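Side-chain contacts in telomeric DNA-binding factor trf1 (Schizosaccharomyces pombe, PDB 6K5S), which probably binds telomeric DNA and is represented here by its all-helical TRF-family domain, which packs against a second copy of itself: residues A[54-57]-A[58-62]; A[89-92]-A[93-97]; A[100-103]-A[104-107]. All blocks are in the same frame, centred on the assembly; numbering follows the deposited sequence.

Interaction 1 (A[54-57]-A[58-62])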
ATOM      1  N   ARG A  54       6.904  -4.770  -1.260  1.00 11.18           N
ATOM      2  CA  ARG A  54       8.166  -4.427  -1.900  1.00 12.98           C
ATOM      3  C   ARG A  54       8.203  -2.964  -2.349  1.00 12.72           C
ATOM      4  O   ARG A  54       9.220  -2.281  -2.173  1.00 14.92           O
ATOM      5  CB  ARG A  54       8.416  -5.366  -3.082  1.00 16.80           C
ATOM      6  CG  ARG A  54       9.038  -6.687  -2.714  1.00 17.68           C
ATOM      7  CD  ARG A  54       9.172  -7.635  -3.952  1.00 18.99           C
ATOM      8  NE  ARG A  54       9.010  -9.018  -3.521  1.00 21.55           N
ATOM      9  CZ  ARG A  54       8.013  -9.842  -3.858  1.00 19.65           C
ATOM     10  NH1 ARG A  54       7.056  -9.471  -4.707  1.00 21.55           N
ATOM     11  NH2 ARG A  54       7.997 -11.068  -3.353  1.00 20.99           N
ATOM     12  N   MET A  55       7.106  -2.460  -2.918  1.00 12.17           N
ATOM     13  CA  MET A  55       7.074  -1.064  -3.349  1.00 18.55           C
ATOM     14  C   MET A  55       7.158  -0.113  -2.162  1.00 17.12           C
ATOM     15  O   MET A  55       7.900   0.872  -2.208  1.00 14.93           O
ATOM     16  CB  MET A  55       5.801  -0.759  -4.156  1.00 15.25           C
ATOM     17  CG  MET A  55       5.662  -1.474  -5.504  1.00 26.38           C
ATOM     18  SD  MET A  55       4.297  -0.684  -6.396  1.00 33.83           S
ATOM     19  CE  MET A  55       4.891   1.006  -6.217  1.00 26.25           C
ATOM     20  N   VAL A  56       6.393  -0.379  -1.094  1.00 14.37           N
ATOM     21  CA  VAL A  56       6.410   0.542   0.043  1.00 11.94           C
ATOM     22  C   VAL A  56       7.754   0.464   0.762  1.00 14.10           C
ATOM     23  O   VAL A  56       8.292   1.490   1.185  1.00 12.78           O
ATOM     24  CB  VAL A  56       5.224   0.284   0.994  1.00 12.88           C
ATOM     25  CG1 VAL A  56       5.374  -0.987   1.737  1.00 14.34           C
ATOM     26  CG2 VAL A  56       5.083   1.431   2.016  1.00 14.39           C
ATOM     27  N   LYS A  57       8.328  -0.739   0.884  1.00  9.67           N
ATOM     28  CA  LYS A  57       9.615  -0.893   1.564  1.00 13.21           C
ATOM     29  C   LYS A  57      10.688  -0.045   0.890  1.00 13.22           C
ATOM     30  O   LYS A  57      11.536   0.551   1.563  1.00 14.13           O
ATOM     31  CB  LYS A  57      10.037  -2.369   1.568  1.00 12.29           C
ATOM     32  CG  LYS A  57      11.386  -2.696   2.237  1.00 13.39           C
ATOM     33  CD  LYS A  57      11.812  -4.149   1.937  1.00 14.88           C
ATOM     34  CE  LYS A  57      13.192  -4.497   2.457  1.00 17.54           C
ATOM     35  NZ  LYS A  57      14.276  -3.834   1.677  1.00 13.22           N
ATOM     36  N   ASP A  58      10.662   0.014  -0.443  1.00 13.76           N
ATOM     37  CA  ASP A  58      11.662   0.791  -1.176  1.00 15.43           C
ATOM     38  C   ASP A  58      11.552   2.281  -0.880  1.00 15.16           C
ATOM     39  O   ASP A  58      12.551   3.005  -0.975  1.00 16.23           O
ATOM     40  CB  ASP A  58      11.523   0.523  -2.667  1.00 16.64           C
ATOM     41  CG  ASP A  58      12.132  -0.796  -3.069  1.00 21.39           C
ATOM     42  OD1 ASP A  58      12.882  -1.387  -2.249  1.00 21.00           O
ATOM     43  OD2 ASP A  58      11.866  -1.231  -4.210  1.00 27.69           O
ATOM     44  N   ILE A  59      10.363   2.750  -0.500  1.00 12.28           N
ATOM     45  CA  ILE A  59      10.207   4.133  -0.057  1.00 14.99           C
ATOM     46  C   ILE A  59      10.954   4.376   1.248  1.00 15.18           C
ATOM     47  O   ILE A  59      11.479   5.473   1.477  1.00 15.19           O
ATOM     48  CB  ILE A  59       8.709   4.475   0.062  1.00 13.26           C
ATOM     49  CG1 ILE A  59       8.134   4.677  -1.333  1.00 14.77           C
ATOM     50  CG2 ILE A  59       8.481   5.718   0.920  1.00 16.83           C
ATOM     51  CD1 ILE A  59       6.753   4.169  -1.514  1.00 18.10           C
ATOM     52  N   TYR A  60      11.040   3.366   2.109  1.00 12.30           N
ATOM     53  CA  TYR A  60      11.638   3.541   3.426  1.00 13.34           C
ATOM     54  C   TYR A  60      13.105   3.178   3.491  1.00 16.68           C
ATOM     55  O   TYR A  60      13.814   3.689   4.365  1.00 19.40           O
ATOM     56  CB  TYR A  60      10.882   2.703   4.466  1.00 12.74           C
ATOM     57  CG  TYR A  60       9.556   3.321   4.772  1.00 11.87           C
ATOM     58  CD1 TYR A  60       8.443   3.052   3.975  1.00 10.44           C
ATOM     59  CD2 TYR A  60       9.431   4.229   5.805  1.00 10.47           C
ATOM     60  CE1 TYR A  60       7.235   3.650   4.225  1.00  8.79           C
ATOM     61  CE2 TYR A  60       8.220   4.840   6.076  1.00 10.83           C
ATOM     62  CZ  TYR A  60       7.124   4.538   5.282  1.00 11.45           C
ATOM     63  OH  TYR A  60       5.935   5.142   5.560  1.00 10.34           O
ATOM     64  N   THR A  61      13.582   2.270   2.641  1.00 12.76           N
ATOM     65  CA  THR A  61      14.977   1.882   2.737  1.00 16.54           C
ATOM     66  C   THR A  61      15.507   1.455   1.374  1.00 17.01           C
ATOM     67  O   THR A  61      14.789   0.859   0.567  1.00 13.73           O
ATOM     68  CB  THR A  61      15.180   0.757   3.772  1.00 14.43           C
ATOM     69  OG1 THR A  61      16.579   0.530   3.955  1.00 17.00           O
ATOM     70  CG2 THR A  61      14.535  -0.536   3.320  1.00 14.13           C
ATOM     71  N   GLU A  62      16.769   1.768   1.109  1.00 16.56           N
ATOM     72  CA  GLU A  62      17.435   1.120  -0.011  1.00 20.06           C
ATOM     73  C   GLU A  62      18.273  -0.076   0.428  1.00 18.61           C
ATOM     74  O   GLU A  62      18.951  -0.674  -0.404  1.00 21.23           O
ATOM     75  CB  GLU A  62      18.300   2.121  -0.790  1.00 24.32           C
ATOM     76  CG  GLU A  62      18.835   3.269   0.017  1.00 30.02           C
ATOM     77  CD  GLU A  62      19.712   4.216  -0.804  1.00 31.86           C
ATOM     78  OE1 GLU A  62      19.373   4.521  -1.967  1.00 35.54           O
ATOM     79  OE2 GLU A  62      20.760   4.634  -0.282  1.00 27.54           O
TER
HETATM   80  O   HOH W   1      11.908  -3.944  -1.748  1.00 22.74           O
HETATM   81  O   HOH W   2      13.968  -1.689  -0.096  1.00 16.26           O
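The ring of Tyr60 overlaps a methyl of Val56 one turn back, in the C-terminal turn of helix 41-60 of the all-helical TRF-family domain, beside the second subunit. Val56 CG2 stands anti to its own backbone N, and this brings it to 3.8 Å from Tyr60 CE1. The same ring turns its edge to Val56 O, which lies in the ring plane 3.2 Å from Tyr60 CD1. Leu13 of helix 10-24 touches both side chains, and the Tyr60 hydroxyl is hydrogen-bonded to Arg6 O.

On another side of the helix, Ile59 lays its CD1 3.6 Å from Met55 O and beside Val56 CA. It also packs on Leu9 and on Met52 of the second subunit. With an alanine here the CD1 contact with Met55 O is gone, and a gap would probably open between this helix, Leu9 and that methionine.

In the last helical turn, Lys57 O receives two backbone N-H groups. Thr61 N approaches almost straight along the C=O axis at 2.9 Å, while Tyr60 N sits above the carbonyl plane. Thr61 then leaves the helical path. The Lys57 chain runs extended from a chi1 of 179° and bends at its last torsion. Its NZ is bonded to Glu63 O and passes 3.7 Å from Thr61 CG2. One water bonded to Lys57 NZ at 2.8 Å is also bonded to Thr61 O.

Interaction 2 (A[89-92]-A[93-97]); sequences IFLA and AVYGA
The last turn of helix 76-94 holds this contact, and Leu91 and Tyr95 run alongside each other in it, both directed to the same side. Leu91 CG is anti to the backbone N (chi1 -171°). The branch therefore swings toward the helix end, and CD1 meets the edge of the Tyr95 ring in its plane, 3.8 Å from Tyr95 CE2. Leu24 of helix 10-24 touches both residues.

Val94 sits between two neighbours of the preceding turn. Its CG1 comes obliquely to the Phe90 ring, 3.8 Å from Phe90 CE1. Its CG2 lies between its own backbone N and carbonyl carbon and presses on the main chain, 3.1 Å from Leu91 O. That is a tight approach. The Phe90 ring is further held by an edge-to-face pairing with Phe113, and Leu105 of helix 102-113 touches both Phe90 and Val94.

Regular helical bonds run as far as Tyr95, whose N donates to Leu91 O at 3.0 Å. The chain then turns off in a Schellman motif. Gly96 has a positive phi of 89°, and a side chain at this position would be driven against the carbonyl oxygen of Tyr95. Gly96 N bonds back to Ala93 O at 3.0 Å. Ala97 N reaches further back to Ala92 O at 2.8 Å, a weak bond because the N-H points well off the oxygen, at 123°. The apolar contact that goes with this motif is made by two methyls, Ala92 CB and Ala97 CB, 3.9 Å apart. Phe46 and Met50 of helix 41-60 pack on Ala97, and its carbonyl oxygen accepts a hydrogen bond from Arg54 NH2.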
ATOM      1  N   ILE A  89       9.818  -8.066   7.307  1.00 10.51           N
ATOM      2  CA  ILE A  89      10.920  -8.242   6.355  1.00 11.03           C
ATOM      3  C   ILE A  89      11.734  -9.481   6.702  1.00 10.07           C
ATOM      4  O   ILE A  89      12.102 -10.264   5.824  1.00  9.82           O
ATOM      5  CB  ILE A  89      11.814  -6.986   6.332  1.00  7.85           C
ATOM      6  CG1 ILE A  89      11.106  -5.828   5.625  1.00 10.00           C
ATOM      7  CG2 ILE A  89      13.155  -7.260   5.599  1.00 10.60           C
ATOM      8  CD1 ILE A  89      11.814  -4.477   5.874  1.00 11.44           C
ATOM      9  N   PHE A  90      12.061  -9.656   7.988  1.00 10.02           N
ATOM     10  CA  PHE A  90      12.884 -10.791   8.395  1.00 10.09           C
ATOM     11  C   PHE A  90      12.167 -12.107   8.124  1.00 14.88           C
ATOM     12  O   PHE A  90      12.763 -13.050   7.579  1.00 13.22           O
ATOM     13  CB  PHE A  90      13.241 -10.671   9.873  1.00 12.54           C
ATOM     14  CG  PHE A  90      14.379 -11.554  10.296  1.00 15.54           C
ATOM     15  CD1 PHE A  90      14.164 -12.901  10.564  1.00 14.52           C
ATOM     16  CD2 PHE A  90      15.663 -11.033  10.449  1.00 12.46           C
ATOM     17  CE1 PHE A  90      15.209 -13.719  10.966  1.00 14.64           C
ATOM     18  CE2 PHE A  90      16.714 -11.857  10.844  1.00 12.11           C
ATOM     19  CZ  PHE A  90      16.479 -13.194  11.108  1.00 11.25           C
ATOM     20  N   LEU A  91      10.877 -12.173   8.468  1.00 11.50           N
ATOM     21  CA  LEU A  91      10.112 -13.397   8.276  1.00 15.97           C
ATOM     22  C   LEU A  91       9.912 -13.693   6.796  1.00 13.92           C
ATOM     23  O   LEU A  91       9.979 -14.857   6.375  1.00 15.60           O
ATOM     24  CB  LEU A  91       8.774 -13.285   9.014  1.00 13.47           C
ATOM     25  CG  LEU A  91       7.903 -14.535   9.121  1.00 19.99           C
ATOM     26  CD1 LEU A  91       8.717 -15.710   9.677  1.00 21.51           C
ATOM     27  CD2 LEU A  91       6.702 -14.242   9.995  1.00 23.15           C
ATOM     28  N   ALA A  92       9.699 -12.653   5.985  1.00 13.18           N
ATOM     29  CA  ALA A  92       9.553 -12.868   4.547  1.00 11.68           C
ATOM     30  C   ALA A  92      10.869 -13.310   3.931  1.00 17.20           C
ATOM     31  O   ALA A  92      10.889 -14.168   3.038  1.00 16.02           O
ATOM     32  CB  ALA A  92       9.052 -11.601   3.864  1.00 14.89           C
ATOM     33  N   ALA A  93      11.985 -12.729   4.392  1.00 14.35           N
ATOM     34  CA  ALA A  93      13.299 -13.205   3.955  1.00 13.83           C
ATOM     35  C   ALA A  93      13.472 -14.693   4.238  1.00 16.80           C
ATOM     36  O   ALA A  93      13.939 -15.450   3.373  1.00 15.87           O
ATOM     37  CB  ALA A  93      14.423 -12.415   4.636  1.00 11.47           C
ATOM     38  N   VAL A  94      13.132 -15.133   5.453  1.00 11.73           N
ATOM     39  CA  VAL A  94      13.414 -16.532   5.787  1.00 19.96           C
ATOM     40  C   VAL A  94      12.452 -17.489   5.091  1.00 23.38           C
ATOM     41  O   VAL A  94      12.793 -18.662   4.882  1.00 20.85           O
ATOM     42  CB  VAL A  94      13.404 -16.821   7.305  1.00 17.17           C
ATOM     43  CG1 VAL A  94      14.575 -16.117   8.029  1.00 13.25           C
ATOM     44  CG2 VAL A  94      12.078 -16.517   7.934  1.00 24.13           C
ATOM     45  N   TYR A  95      11.271 -17.027   4.695  1.00 21.04           N
ATOM     46  CA  TYR A  95      10.390 -17.843   3.870  1.00 22.73           C
ATOM     47  C   TYR A  95      10.640 -17.653   2.377  1.00 19.44           C
ATOM     48  O   TYR A  95       9.957 -18.283   1.562  1.00 28.58           O
ATOM     49  CB  TYR A  95       8.930 -17.546   4.217  1.00 16.66           C
ATOM     50  CG  TYR A  95       8.398 -18.428   5.312  1.00 21.19           C
ATOM     51  CD1 TYR A  95       8.109 -19.775   5.074  1.00 22.89           C
ATOM     52  CD2 TYR A  95       8.203 -17.937   6.586  1.00 21.40           C
ATOM     53  CE1 TYR A  95       7.637 -20.592   6.079  1.00 24.35           C
ATOM     54  CE2 TYR A  95       7.723 -18.743   7.594  1.00 26.20           C
ATOM     55  CZ  TYR A  95       7.438 -20.076   7.332  1.00 27.39           C
ATOM     56  OH  TYR A  95       6.967 -20.884   8.335  1.00 27.91           O
ATOM     57  N   GLY A  96      11.584 -16.799   1.993  1.00 21.97           N
ATOM     58  CA  GLY A  96      11.957 -16.646   0.601  1.00 22.19           C
ATOM     59  C   GLY A  96      11.170 -15.627  -0.191  1.00 25.06           C
ATOM     60  O   GLY A  96      11.467 -15.432  -1.379  1.00 25.96           O
ATOM     61  N   ALA A  97      10.190 -14.959   0.431  1.00 23.19           N
ATOM     62  CA  ALA A  97       9.423 -13.925  -0.258  1.00 22.31           C
ATOM     63  C   ALA A  97      10.264 -12.684  -0.540  1.00 20.55           C
ATOM     64  O   ALA A  97       9.960 -11.924  -1.462  1.00 23.12           O
ATOM     65  CB  ALA A  97       8.188 -13.572   0.571  1.00 18.72           C
TER

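Interaction 3 (A[100-103]-A[104-107])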
ATOM      1  N   ILE A 100      17.053 -11.579   0.925  1.00 19.68           N
ATOM      2  CA  ILE A 100      17.968 -10.970   1.880  1.00 17.19           C
ATOM      3  C   ILE A 100      18.900 -12.066   2.381  1.00 13.36           C
ATOM      4  O   ILE A 100      18.449 -13.068   2.944  1.00 14.44           O
ATOM      5  CB  ILE A 100      17.212 -10.279   3.031  1.00 14.89           C
ATOM      6  CG1 ILE A 100      16.277  -9.223   2.430  1.00 16.90           C
ATOM      7  CG2 ILE A 100      18.183  -9.652   4.023  1.00 13.29           C
ATOM      8  CD1 ILE A 100      15.426  -8.455   3.423  1.00 18.31           C
ATOM      9  N   GLY A 101      20.183 -11.898   2.129  1.00 14.89           N
ATOM     10  CA  GLY A 101      21.131 -12.955   2.406  1.00 18.81           C
ATOM     11  C   GLY A 101      21.336 -13.160   3.892  1.00 14.82           C
ATOM     12  O   GLY A 101      21.019 -12.307   4.721  1.00 11.06           O
ATOM     13  N   PHE A 102      21.850 -14.340   4.231  1.00 11.71           N
ATOM     14  CA  PHE A 102      22.062 -14.676   5.635  1.00 13.87           C
ATOM     15  C   PHE A 102      23.038 -13.720   6.308  1.00 12.54           C
ATOM     16  O   PHE A 102      22.896 -13.442   7.501  1.00 13.50           O
ATOM     17  CB  PHE A 102      22.574 -16.109   5.768  1.00 13.84           C
ATOM     18  CG  PHE A 102      21.490 -17.145   5.778  1.00 12.60           C
ATOM     19  CD1 PHE A 102      20.643 -17.275   6.868  1.00 10.04           C
ATOM     20  CD2 PHE A 102      21.343 -18.018   4.708  1.00 13.10           C
ATOM     21  CE1 PHE A 102      19.643 -18.255   6.888  1.00 14.79           C
ATOM     22  CE2 PHE A 102      20.360 -19.012   4.729  1.00 14.78           C
ATOM     23  CZ  PHE A 102      19.498 -19.116   5.812  1.00 14.46           C
ATOM     24  N   PHE A 103      24.016 -13.192   5.570  1.00 14.35           N
ATOM     25  CA  PHE A 103      24.924 -12.217   6.165  1.00 17.72           C
ATOM     26  C   PHE A 103      24.148 -11.029   6.722  1.00 16.56           C
ATOM     27  O   PHE A 103      24.445 -10.555   7.822  1.00 11.59           O
ATOM     28  CB  PHE A 103      25.961 -11.737   5.141  1.00 26.08           C
ATOM     29  CG  PHE A 103      26.831 -10.605   5.641  1.00 24.31           C
ATOM     30  CD1 PHE A 103      26.383  -9.284   5.612  1.00 25.48           C
ATOM     31  CD2 PHE A 103      28.086 -10.867   6.167  1.00 26.01           C
ATOM     32  CE1 PHE A 103      27.181  -8.252   6.091  1.00 32.57           C
ATOM     33  CE2 PHE A 103      28.884  -9.849   6.644  1.00 29.03           C
ATOM     34  CZ  PHE A 103      28.430  -8.536   6.609  1.00 30.55           C
ATOM     35  N   HIS A 104      23.144 -10.539   5.975  1.00 12.28           N
ATOM     36  CA  HIS A 104      22.381  -9.380   6.422  1.00 14.96           C
ATOM     37  C   HIS A 104      21.401  -9.742   7.521  1.00 10.59           C
ATOM     38  O   HIS A 104      21.113  -8.899   8.379  1.00 10.90           O
ATOM     39  CB  HIS A 104      21.617  -8.742   5.262  1.00 14.65           C
ATOM     40  CG  HIS A 104      22.489  -7.953   4.345  1.00 18.61           C
ATOM     41  ND1 HIS A 104      22.600  -8.234   3.002  1.00 26.01           N
ATOM     42  CD2 HIS A 104      23.332  -6.922   4.588  1.00 21.74           C
ATOM     43  CE1 HIS A 104      23.457  -7.391   2.449  1.00 28.63           C
ATOM     44  NE2 HIS A 104      23.915  -6.586   3.390  1.00 27.16           N
ATOM     45  N   LEU A 105      20.837 -10.952   7.478  1.00  8.62           N
ATOM     46  CA  LEU A 105      19.975 -11.394   8.569  1.00  9.05           C
ATOM     47  C   LEU A 105      20.749 -11.421   9.887  1.00  8.08           C
ATOM     48  O   LEU A 105      20.277 -10.917  10.916  1.00 10.14           O
ATOM     49  CB  LEU A 105      19.378 -12.766   8.247  1.00 11.16           C
ATOM     50  CG  LEU A 105      18.433 -12.795   7.043  1.00  8.00           C
ATOM     51  CD1 LEU A 105      17.747 -14.138   6.908  1.00 12.53           C
ATOM     52  CD2 LEU A 105      17.415 -11.671   7.115  1.00 11.06           C
ATOM     53  N   ASN A 106      21.955 -11.977   9.862  1.00  9.42           N
ATOM     54  CA  ASN A 106      22.784 -12.036  11.065  1.00  8.87           C
ATOM     55  C   ASN A 106      23.174 -10.647  11.560  1.00  8.15           C
ATOM     56  O   ASN A 106      23.073 -10.362  12.753  1.00 10.46           O
ATOM     57  CB  ASN A 106      24.033 -12.866  10.805  1.00  8.33           C
ATOM     58  CG  ASN A 106      24.950 -12.893  11.997  1.00  8.98           C
ATOM     59  OD1 ASN A 106      24.569 -13.355  13.066  1.00  8.92           O
ATOM     60  ND2 ASN A 106      26.145 -12.358  11.837  1.00  8.50           N
ATOM     61  N   GLU A 107      23.640  -9.775  10.656  1.00 10.52           N
ATOM     62  CA  GLU A 107      24.122  -8.453  11.062  1.00 13.14           C
ATOM     63  C   GLU A 107      23.019  -7.614  11.698  1.00 12.78           C
ATOM     64  O   GLU A 107      23.289  -6.807  12.591  1.00 13.00           O
ATOM     65  CB  GLU A 107      24.697  -7.715   9.847  1.00 14.73           C
ATOM     66  CG  GLU A 107      25.137  -6.286  10.110  1.00 21.27           C
ATOM     67  CD  GLU A 107      26.020  -5.748   8.987  1.00 29.11           C
ATOM     68  OE1 GLU A 107      25.464  -5.206   8.005  1.00 31.49           O
ATOM     69  OE2 GLU A 107      27.259  -5.898   9.077  1.00 34.44           O
TER
HETATM   70  O   HOH W   3      21.024  -9.457   0.804  1.00 21.15           O
HETATM   71  O   HOH W   4      26.805 -11.019   9.281  1.00 14.31           O
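Gly101 is the N-cap of helix 102-113, and its carbonyl starts the hydrogen-bond ladder by accepting from Leu105 N at 3.1 Å. A weak second bond reaches the same oxygen from His104 N. The next rung joins Asn106 N to Phe102 O at 2.9 Å, and Glu107 N follows on Phe103 O.

The apolar contacts lie on the inner side of the helix. Ile100 CG2 touches both His104 CB and Leu105 CD2, at 3.8 Å from the latter. The Ile100 side chain crosses both of these at about a right angle. Phe90 and Val94 of helix 76-94 cover Leu105.

The aromatic contacts are on the outer side. Phe103 and His104 form an edge-to-face pair, with ring centroids 5.6 Å apart and planes at 87°. The edge belongs to Phe103, which brings CD1 over one face of the imidazole. Phe103 CG is anti to the backbone N (chi1 173°), which also lays the ring toward Glu107 one turn on. Phe103 CZ passes 3.8 Å from Glu107 OE2, and the ring and carboxylate planes are 73° apart.

Two waters complete the contact. One accepts from Gly101 N at 2.9 Å and is also bonded to His104 ND1, so it ties the imidazole to the capping residue. The other lies over a face of the Phe103 ring. It donates to Phe103 O at 2.8 Å and accepts from Asn106 ND2, while Asn106 OD1 is bonded to Lys132 NZ.

How the interactions relate
All three contacts are local and follow one another along the chain; none nests in or crosses another. Interaction 1 closes the end of helix 41-60, beside the second subunit. Interaction 2 then closes helix 76-94, and interaction 3 opens helix 102-113 a few residues later. Interactions 1 and 2 meet where Lys57 packs on Ile89, besides the arginine bond to the end of 93-97. Interactions 2 and 3 share a broader apolar seam, where Ile100 packs on Ile89 and Ala93. Interactions 1 and 3 do not touch; their centres are about 18 Å apart. Helix 76-94 packs on helix 41-60 through Ile89 and on helix 102-113 through Phe90 and Val94.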